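Nuclear and cytoplasmic polyadenylated RNA-binding protein PUB1 (Saccharomyces cerevisiae, PDB 3MD1) binds polyadenylated RNA through RRM domains, the second of which is this chain, prefers poly(U), and may accompany mRNA from nucleus to cytoplasm. Local coordinates at residues F25-M34 / Y45-D55. Residues are numbered along the deposited sequence; the frame is centred on the assembly and turned at random. Where two conformers were deposited one is given.
Sequences FPSYLSGHVM and YGFVSFTSQDD
Strands 28-34 and 45-50 run antiparallel, their axes at 166°, and His32 and Phe47 form a hydrogen-bonded pair, His32 N to Phe47 O at 2.8 Å; here strand 28-34, outermost on this side of the RRM sheet, meets strand 45-50, which carries the RNP1 motif in RRMs. On the face bearing Phe47, which in RRMs usually receives RNA, Met34 CG lies anti to the carbonyl carbon (chi1 -56°) and the chain bends again at chi2, which sets SD at the edge of the Phe47 ring, 4.9 Å from its centroid, a Met-aromatic contact. Met34 CG also lies 3.6 Å from Tyr45 CE2. The opposite face turns to the helices: Val48 CG1 meets the edge of the Tyr28 ring at CD1 (3.8 Å), and the Phe50 ring, packed on Ala56 and Ala59, takes Phe25 CB at its edge.

Beyond the strands, Ser27 OG donates to Asp55 OD2 (2.6 Å), approaching on the anti side, 20° out of the carboxylate plane. With an alanine here instead of Asp55, the Ser27 hydroxyl would probably lose this acceptor and be held less firmly in its rotation. Ser52, the helix N-cap, accepts Asp55 N at its OG, while one water donates to Pro26 O (2.8 Å) and Asp55 O (2.7 Å).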
ATOM      1  N   PHE A  25      -2.557  -8.616  -8.577  1.00 16.52           N
ATOM      2  CA  PHE A  25      -2.251  -7.701  -9.658  1.00 16.15           C
ATOM      3  C   PHE A  25      -0.997  -8.137 -10.395  1.00 16.91           C
ATOM      4  O   PHE A  25      -0.037  -8.588  -9.753  1.00 17.02           O
ATOM      5  CB  PHE A  25      -2.092  -6.279  -9.129  1.00 15.87           C
ATOM      6  CG  PHE A  25      -3.399  -5.609  -8.842  1.00 14.48           C
ATOM      7  CD1 PHE A  25      -4.122  -5.006  -9.864  1.00 14.19           C
ATOM      8  CD2 PHE A  25      -3.916  -5.575  -7.548  1.00 13.76           C
ATOM      9  CE1 PHE A  25      -5.349  -4.397  -9.604  1.00 13.51           C
ATOM     10  CE2 PHE A  25      -5.133  -4.946  -7.283  1.00 13.08           C
ATOM     11  CZ  PHE A  25      -5.854  -4.364  -8.322  1.00 12.86           C
ATOM     12  N   PRO A  26      -0.991  -7.987 -11.735  1.00 16.93           N
ATOM     13  CA  PRO A  26       0.200  -8.324 -12.527  1.00 17.15           C
ATOM     14  C   PRO A  26       1.464  -7.683 -11.970  1.00 17.04           C
ATOM     15  O   PRO A  26       1.459  -6.498 -11.610  1.00 17.07           O
ATOM     16  CB  PRO A  26      -0.122  -7.741 -13.905  1.00 17.38           C
ATOM     17  CG  PRO A  26      -1.599  -7.796 -13.985  1.00 17.60           C
ATOM     18  CD  PRO A  26      -2.127  -7.599 -12.596  1.00 16.88           C
ATOM     19  N   SER A  27       2.522  -8.487 -11.879  1.00 17.14           N
ATOM     20  CA  SER A  27       3.850  -8.039 -11.435  1.00 16.96           C
ATOM     21  C   SER A  27       4.032  -7.748  -9.940  1.00 16.39           C
ATOM     22  O   SER A  27       5.105  -7.303  -9.538  1.00 15.83           O
ATOM     23  CB  SER A  27       4.355  -6.863 -12.287  1.00 17.29           C
ATOM     24  OG  SER A  27       4.506  -7.281 -13.635  1.00 18.87           O
ATOM     25  N   TYR A  28       3.000  -8.002  -9.136  1.00 15.28           N
ATOM     26  CA  TYR A  28       3.076  -7.849  -7.677  1.00 15.19           C
ATOM     27  C   TYR A  28       4.215  -8.675  -7.094  1.00 14.95           C
ATOM     28  O   TYR A  28       4.414  -9.841  -7.473  1.00 14.91           O
ATOM     29  CB  TYR A  28       1.749  -8.267  -7.028  1.00 15.13           C
ATOM     30  CG  TYR A  28       1.797  -8.445  -5.518  1.00 14.63           C
ATOM     31  CD1 TYR A  28       1.536  -7.369  -4.661  1.00 14.13           C
ATOM     32  CD2 TYR A  28       2.095  -9.686  -4.945  1.00 14.08           C
ATOM     33  CE1 TYR A  28       1.572  -7.530  -3.276  1.00 15.16           C
ATOM     34  CE2 TYR A  28       2.132  -9.856  -3.561  1.00 15.40           C
ATOM     35  CZ  TYR A  28       1.865  -8.779  -2.738  1.00 15.01           C
ATOM     36  OH  TYR A  28       1.894  -8.931  -1.382  1.00 16.27           O
ATOM     37  N   LEU A  29       4.943  -8.067  -6.162  1.00 14.56           N
ATOM     38  CA  LEU A  29       6.047  -8.717  -5.469  1.00 14.63           C
ATOM     39  C   LEU A  29       5.779  -8.892  -3.985  1.00 14.67           C
ATOM     40  O   LEU A  29       5.978  -9.986  -3.435  1.00 15.61           O
ATOM     41  CB  LEU A  29       7.338  -7.917  -5.656  1.00 14.55           C
ATOM     42  CG  LEU A  29       8.042  -7.990  -7.007  1.00 14.56           C
ATOM     43  CD1 LEU A  29       9.142  -6.936  -7.067  1.00 14.42           C
ATOM     44  CD2 LEU A  29       8.623  -9.395  -7.241  1.00 12.57           C
ATOM     45  N   SER A  30       5.356  -7.810  -3.330  1.00 13.95           N
ATOM     46  CA  SER A  30       5.288  -7.772  -1.870  1.00 13.85           C
ATOM     47  C   SER A  30       4.464  -6.595  -1.357  1.00 12.98           C
ATOM     48  O   SER A  30       4.192  -5.647  -2.096  1.00 12.62           O
ATOM     49  CB  SER A  30       6.709  -7.682  -1.298  1.00 13.90           C
ATOM     50  OG  SER A  30       7.396  -6.580  -1.873  1.00 17.10           O
ATOM     51  N   GLY A  31       4.066  -6.665  -0.090  1.00 12.44           N
ATOM     52  CA  GLY A  31       3.413  -5.538   0.593  1.00 12.22           C
ATOM     53  C   GLY A  31       3.755  -5.473   2.072  1.00 11.60           C
ATOM     54  O   GLY A  31       3.946  -6.511   2.710  1.00 12.34           O
ATOM     55  N   HIS A  32       3.849  -4.258   2.620  1.00 11.05           N
ATOM     56  CA  HIS A  32       4.160  -4.052   4.052  1.00 10.65           C
ATOM     57  C   HIS A  32       3.389  -2.884   4.640  1.00 10.80           C
ATOM     58  O   HIS A  32       3.345  -1.798   4.051  1.00 10.51           O
ATOM     59  CB  HIS A  32       5.647  -3.741   4.272  1.00 10.71           C
ATOM     60  CG  HIS A  32       6.568  -4.835   3.869  1.00 11.24           C
ATOM     61  ND1 HIS A  32       7.156  -4.889   2.623  1.00 12.43           N
ATOM     62  CD2 HIS A  32       7.022  -5.911   4.550  1.00 12.90           C
ATOM     63  CE1 HIS A  32       7.926  -5.960   2.552  1.00 10.69           C
ATOM     64  NE2 HIS A  32       7.870  -6.592   3.710  1.00 14.46           N
ATOM     65  N   VAL A  33       2.811  -3.094   5.818  1.00 10.37           N
ATOM     66  CA  VAL A  33       2.216  -2.001   6.569  1.00 10.27           C
ATOM     67  C   VAL A  33       3.280  -1.416   7.480  1.00 10.59           C
ATOM     68  O   VAL A  33       3.949  -2.158   8.206  1.00 10.32           O
ATOM     69  CB  VAL A  33       1.006  -2.461   7.424  1.00 10.41           C
ATOM     70  CG1 VAL A  33       0.498  -1.328   8.288  1.00 11.26           C
ATOM     71  CG2 VAL A  33      -0.110  -2.972   6.549  1.00 10.97           C
ATOM     72  N   MET A  34       3.437  -0.094   7.443  1.00 10.21           N
ATOM     73  CA  MET A  34       4.374   0.603   8.330  1.00 10.68           C
ATOM     74  C   MET A  34       3.843   0.767   9.739  1.00 10.49           C
ATOM     75  O   MET A  34       2.681   1.099   9.960  1.00 10.71           O
ATOM     76  CB  MET A  34       4.755   1.971   7.769  1.00 10.92           C
ATOM     77  CG  MET A  34       5.322   1.896   6.387  1.00 12.59           C
ATOM     78  SD  MET A  34       6.696   0.753   6.344  1.00 18.16           S
ATOM     79  CE  MET A  34       7.902   1.722   7.231  1.00 13.44           C
ATOM     80  N   TYR A  45      -0.253   3.629   6.947  1.00  5.14           N
ATOM     81  CA  TYR A  45       0.159   3.554   5.552  1.00  5.56           C
ATOM     82  C   TYR A  45       1.091   2.392   5.359  1.00  4.80           C
ATOM     83  O   TYR A  45       1.574   1.811   6.330  1.00  4.38           O
ATOM     84  CB  TYR A  45       0.779   4.873   5.044  1.00  5.53           C
ATOM     85  CG  TYR A  45       1.977   5.376   5.818  1.00  5.82           C
ATOM     86  CD1 TYR A  45       1.832   6.379   6.774  1.00  6.04           C
ATOM     87  CD2 TYR A  45       3.247   4.891   5.560  1.00  6.79           C
ATOM     88  CE1 TYR A  45       2.907   6.871   7.474  1.00  7.21           C
ATOM     89  CE2 TYR A  45       4.365   5.394   6.262  1.00  6.03           C
ATOM     90  CZ  TYR A  45       4.177   6.379   7.213  1.00  6.06           C
ATOM     91  OH  TYR A  45       5.244   6.883   7.917  1.00  8.93           O
ATOM     92  N   GLY A  46       1.316   2.051   4.098  1.00  4.38           N
ATOM     93  CA  GLY A  46       2.121   0.895   3.755  1.00  4.37           C
ATOM     94  C   GLY A  46       2.686   1.032   2.354  1.00  5.19           C
ATOM     95  O   GLY A  46       2.467   2.035   1.685  1.00  5.44           O
ATOM     96  N   PHE A  47       3.391   0.004   1.913  1.00  5.52           N
ATOM     97  CA  PHE A  47       3.977  -0.039   0.577  1.00  6.22           C
ATOM     98  C   PHE A  47       3.618  -1.331  -0.141  1.00  6.87           C
ATOM     99  O   PHE A  47       3.504  -2.390   0.496  1.00  7.85           O
ATOM    100  CB  PHE A  47       5.507   0.034   0.659  1.00  6.31           C
ATOM    101  CG  PHE A  47       6.023   1.307   1.232  1.00  6.57           C
ATOM    102  CD1 PHE A  47       6.142   2.439   0.441  1.00  6.86           C
ATOM    103  CD2 PHE A  47       6.412   1.367   2.568  1.00  6.20           C
ATOM    104  CE1 PHE A  47       6.625   3.635   0.978  1.00  7.45           C
ATOM    105  CE2 PHE A  47       6.889   2.549   3.110  1.00  6.73           C
ATOM    106  CZ  PHE A  47       6.995   3.687   2.314  1.00  7.58           C
ATOM    107  N   VAL A  48       3.480  -1.239  -1.468  1.00  7.91           N
ATOM    108  CA  VAL A  48       3.289  -2.398  -2.356  1.00  8.49           C
ATOM    109  C   VAL A  48       4.286  -2.310  -3.529  1.00  9.22           C
ATOM    110  O   VAL A  48       4.394  -1.265  -4.174  1.00  9.69           O
ATOM    111  CB  VAL A  48       1.834  -2.489  -2.871  1.00  8.88           C
ATOM    112  CG1 VAL A  48       1.685  -3.702  -3.787  1.00  8.63           C
ATOM    113  CG2 VAL A  48       0.872  -2.619  -1.700  1.00  7.76           C
ATOM    114  N   SER A  49       5.012  -3.404  -3.778  0.50  9.98           N
ATOM    115  CA  SER A  49       6.099  -3.444  -4.761  0.50 10.76           C
ATOM    116  C   SER A  49       5.722  -4.248  -6.005  0.50 11.15           C
ATOM    117  O   SER A  49       4.982  -5.225  -5.912  0.50 11.43           O
ATOM    118  CB  SER A  49       7.360  -4.054  -4.130  0.50 10.87           C
ATOM    119  OG  SER A  49       8.472  -3.972  -5.008  0.50 12.48           O
ATOM    120  N   PHE A  50       6.251  -3.825  -7.157  1.00 11.30           N
ATOM    121  CA  PHE A  50       6.001  -4.478  -8.455  1.00 12.07           C
ATOM    122  C   PHE A  50       7.281  -4.590  -9.290  1.00 13.30           C
ATOM    123  O   PHE A  50       8.207  -3.780  -9.137  1.00 12.94           O
ATOM    124  CB  PHE A  50       4.965  -3.685  -9.270  1.00 11.76           C
ATOM    125  CG  PHE A  50       3.600  -3.609  -8.631  1.00 11.15           C
ATOM    126  CD1 PHE A  50       3.329  -2.678  -7.629  1.00 13.13           C
ATOM    127  CD2 PHE A  50       2.575  -4.452  -9.052  1.00 11.96           C
ATOM    128  CE1 PHE A  50       2.067  -2.620  -7.039  1.00 10.37           C
ATOM    129  CE2 PHE A  50       1.304  -4.386  -8.473  1.00 10.84           C
ATOM    130  CZ  PHE A  50       1.056  -3.471  -7.464  1.00 12.28           C
ATOM    131  N   THR A  51       7.325  -5.567 -10.201  1.00 14.45           N
ATOM    132  CA  THR A  51       8.483  -5.691 -11.114  1.00 15.86           C
ATOM    133  C   THR A  51       8.430  -4.674 -12.258  1.00 16.50           C
ATOM    134  O   THR A  51       9.464  -4.313 -12.833  1.00 17.19           O
ATOM    135  CB  THR A  51       8.635  -7.112 -11.726  1.00 15.88           C
ATOM    136  OG1 THR A  51       7.550  -7.382 -12.620  1.00 18.20           O
ATOM    137  CG2 THR A  51       8.700  -8.185 -10.656  1.00 15.86           C
ATOM    138  N   SER A  52       7.219  -4.210 -12.564  1.00 16.86           N
ATOM    139  CA  SER A  52       6.937  -3.442 -13.772  1.00 17.73           C
ATOM    140  C   SER A  52       6.273  -2.102 -13.455  1.00 17.45           C
ATOM    141  O   SER A  52       5.321  -2.044 -12.672  1.00 17.87           O
ATOM    142  CB  SER A  52       6.022  -4.261 -14.686  1.00 17.90           C
ATOM    143  OG  SER A  52       5.340  -3.433 -15.615  1.00 19.37           O
ATOM    144  N   GLN A  53       6.772  -1.035 -14.080  1.00 17.19           N
ATOM    145  CA  GLN A  53       6.215   0.303 -13.871  1.00 16.66           C
ATOM    146  C   GLN A  53       4.769   0.414 -14.352  1.00 16.46           C
ATOM    147  O   GLN A  53       3.908   0.931 -13.628  1.00 15.96           O
ATOM    148  CB  GLN A  53       7.072   1.380 -14.539  1.00 16.92           C
ATOM    149  CG  GLN A  53       6.635   2.805 -14.195  1.00 18.25           C
ATOM    150  CD  GLN A  53       7.395   3.857 -14.968  1.00 19.78           C
ATOM    151  OE1 GLN A  53       8.454   3.586 -15.539  1.00 19.46           O
ATOM    152  NE2 GLN A  53       6.860   5.069 -14.994  1.00 19.72           N
ATOM    153  N   ASP A  54       4.506  -0.068 -15.568  1.00 15.96           N
ATOM    154  CA  ASP A  54       3.160   0.002 -16.132  1.00 15.78           C
ATOM    155  C   ASP A  54       2.155  -0.748 -15.260  1.00 14.99           C
ATOM    156  O   ASP A  54       1.031  -0.282 -15.062  1.00 14.94           O
ATOM    157  CB  ASP A  54       3.136  -0.532 -17.572  1.00 16.08           C
ATOM    158  CG  ASP A  54       3.818   0.406 -18.563  1.00 18.10           C
ATOM    159  OD1 ASP A  54       4.135   1.563 -18.198  1.00 20.64           O
ATOM    160  OD2 ASP A  54       4.035  -0.022 -19.718  1.00 18.88           O
ATOM    161  N   ASP A  55       2.579  -1.896 -14.732  1.00 14.37           N
ATOM    162  CA  ASP A  55       1.742  -2.711 -13.852  1.00 13.31           C
ATOM    163  C   ASP A  55       1.515  -2.065 -12.473  1.00 12.71           C
ATOM    164  O   ASP A  55       0.407  -2.118 -11.929  1.00 12.10           O
ATOM    165  CB  ASP A  55       2.339  -4.117 -13.712  1.00 13.58           C
ATOM    166  CG  ASP A  55       2.158  -4.964 -14.972  1.00 13.85           C
ATOM    167  OD1 ASP A  55       1.183  -4.740 -15.718  1.00 15.39           O
ATOM    168  OD2 ASP A  55       2.980  -5.870 -15.216  1.00 16.90           O
TER
HETATM  169  O   HOH W   1      -0.633  -4.641 -11.789  1.00 24.42           O